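Local coordinates for N-alpha-acetyltransferase 35, NatC auxiliary subunit (Saccharomyces cerevisiae, PDB 6YGA), which serves as the auxiliary subunit of the heterotrimeric NatC complex, which acetylates protein N-termini, including the N-terminal Met of the L-A virus Gag protein, at residues Trp438-Phe441 with Met442-Ser445. Sequence-based numbering, arbitrary orientation.
With EDO (1,2-ethanediol), chain C.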
loop_
_atom_site.group_PDB
_atom_site.type_symbol
_atom_site.label_atom_id
_atom_site.label_comp_id
_atom_site.label_asym_id
_atom_site.label_seq_id
_atom_site.Cartn_x
_atom_site.Cartn_y
_atom_site.Cartn_z
ATOM N N TRP B 438 -8.939 -22.409 19.878
ATOM C CA TRP B 438 -8.879 -22.009 18.474
ATOM C C TRP B 438 -8.443 -20.555 18.329
ATOM O O TRP B 438 -7.680 -20.219 17.415
ATOM C CB TRP B 438 -10.232 -22.226 17.799
ATOM C CG TRP B 438 -10.241 -21.836 16.351
ATOM C CD1 TRP B 438 -9.945 -22.636 15.285
ATOM C CD2 TRP B 438 -10.556 -20.546 15.808
ATOM N NE1 TRP B 438 -10.059 -21.926 14.113
ATOM C CE2 TRP B 438 -10.432 -20.641 14.407
ATOM C CE3 TRP B 438 -10.929 -19.322 16.370
ATOM C CZ2 TRP B 438 -10.671 -19.559 13.562
ATOM C CZ3 TRP B 438 -11.163 -18.249 15.529
ATOM C CH2 TRP B 438 -11.034 -18.375 14.140
ATOM N N THR B 439 -8.928 -19.677 19.211
ATOM C CA THR B 439 -8.482 -18.288 19.193
ATOM C C THR B 439 -6.980 -18.193 19.427
ATOM O O THR B 439 -6.292 -17.397 18.779
ATOM C CB THR B 439 -9.237 -17.477 20.249
ATOM O OG1 THR B 439 -10.647 -17.676 20.089
ATOM C CG2 THR B 439 -8.924 -15.992 20.106
ATOM N N TYR B 440 -6.452 -19.005 20.346
ATOM C CA TYR B 440 -5.018 -18.982 20.610
ATOM C C TYR B 440 -4.230 -19.407 19.379
ATOM O O TYR B 440 -3.200 -18.803 19.053
ATOM C CB TYR B 440 -4.689 -19.879 21.802
ATOM C CG TYR B 440 -3.229 -19.878 22.187
ATOM C CD1 TYR B 440 -2.610 -18.720 22.646
ATOM C CD2 TYR B 440 -2.473 -21.038 22.105
ATOM C CE1 TYR B 440 -1.277 -18.719 23.005
ATOM C CE2 TYR B 440 -1.142 -21.047 22.461
ATOM C CZ TYR B 440 -0.547 -19.887 22.910
ATOM O OH TYR B 440 0.782 -19.898 23.263
ATOM N N PHE B 441 -4.707 -20.434 18.672
ATOM C CA PHE B 441 -4.030 -20.874 17.457
ATOM C C PHE B 441 -3.969 -19.760 16.420
ATOM O O PHE B 441 -2.927 -19.548 15.789
ATOM C CB PHE B 441 -4.730 -22.098 16.869
ATOM C CG PHE B 441 -4.341 -22.379 15.449
ATOM C CD1 PHE B 441 -3.130 -22.988 15.156
ATOM C CD2 PHE B 441 -5.178 -22.019 14.405
ATOM C CE1 PHE B 441 -2.766 -23.239 13.849
ATOM C CE2 PHE B 441 -4.818 -22.266 13.096
ATOM C CZ PHE B 441 -3.612 -22.877 12.816
HETATM N N MSE B 442 -5.074 -19.049 16.221
HETATM C CA MSE B 442 -5.121 -17.969 15.245
HETATM C C MSE B 442 -4.249 -16.788 15.658
HETATM O O MSE B 442 -3.556 -16.202 14.826
HETATM C CB MSE B 442 -6.560 -17.507 15.034
HETATM C CG MSE B 442 -7.444 -18.567 14.411
HETATM SE SE MSE B 442 -6.942 -18.938 12.565
HETATM C CE MSE B 442 -7.440 -17.215 11.805
ATOM N N LYS B 443 -4.283 -16.436 16.944
ATOM C CA LYS B 443 -3.464 -15.325 17.419
ATOM C C LYS B 443 -1.979 -15.629 17.260
ATOM O O LYS B 443 -1.219 -14.812 16.731
ATOM C CB LYS B 443 -3.788 -15.012 18.878
ATOM C CG LYS B 443 -3.081 -13.774 19.402
ATOM C CD LYS B 443 -3.289 -13.609 20.890
ATOM C CE LYS B 443 -2.535 -14.674 21.667
ATOM N NZ LYS B 443 -2.788 -14.559 23.127
ATOM N N LEU B 444 -1.550 -16.813 17.706
ATOM C CA LEU B 444 -0.129 -17.146 17.677
ATOM C C LEU B 444 0.366 -17.341 16.245
ATOM O O LEU B 444 1.496 -16.959 15.916
ATOM C CB LEU B 444 0.130 -18.388 18.527
ATOM C CG LEU B 444 1.595 -18.731 18.801
ATOM C CD1 LEU B 444 2.374 -17.480 19.178
ATOM C CD2 LEU B 444 1.695 -19.773 19.903
ATOM N N SER B 445 -0.467 -17.933 15.381
ATOM C CA SER B 445 -0.130 -18.019 13.962
ATOM C C SER B 445 -0.029 -16.634 13.338
ATOM O O SER B 445 0.821 -16.393 12.473
ATOM C CB SER B 445 -1.173 -18.852 13.218
ATOM O OG SER B 445 -1.108 -20.216 13.587
HETATM C C1 EDO C . -9.374 -23.913 10.347
HETATM O O1 EDO C . -9.316 -24.745 11.511
HETATM C C2 EDO C . -8.506 -22.676 10.552
HETATM O O2 EDO C . -8.987 -21.924 11.674
#
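Ser-445 binds the carbonyl of Phe-441 twice: its N reaches Phe-441 O at 3.0 Å and its OG reaches the same oxygen at 2.9 Å. The two donors approach from opposite faces of the carbonyl plane, each tilted about 30° from it. With OG beside its own backbone N (chi1 -69°), the hydroxyl folds back onto the preceding turn, where it also sits over one face of the Phe-441 ring, near the rim, 3.5 Å from CE1. The i to i+4 ladder continues from Met-442 N to Trp-438 O, Lys-443 N to Thr-439 O and Leu-444 N to Tyr-440 O, the last at 2.9 Å.

Selenomethionine Met-442 lies against the indole of Trp-438: CG stands over the six-membered ring, 3.5 Å from its centroid and 13° off the normal, a CH-pi contact. The bend at chi2 brings SE obliquely to both the Trp-438 and Phe-441 rings, a Met-aromatic contact with each. At the indole edge, Trp-438 NE1 donates to O2 of a 1,2-ethanediol (2.7 Å), probably from the crystallisation liquor, which is also hydrogen-bonded to His-367 O.

On another flank, Leu-444 runs alongside Tyr-440, its CD2 3.5 Å from the phenol OH, while Lys-443 CE crosses the same ring obliquely, and NZ beyond it makes a salt bridge with Asp-421 and hydrogen bonds to Gln-424 and the Val-597 carbonyl. Around these residues, helix 386-402 packs on Trp-438 and Met-442, helix 406-429 on Thr-439 and Lys-443, and helix 465-506 on Phe-441 and Leu-444. Together, the i to i+4 bonds and side-chain pairs define two consecutive turns of helix 433-456, buried among neighbouring helices in the TPR-like region of this subunit.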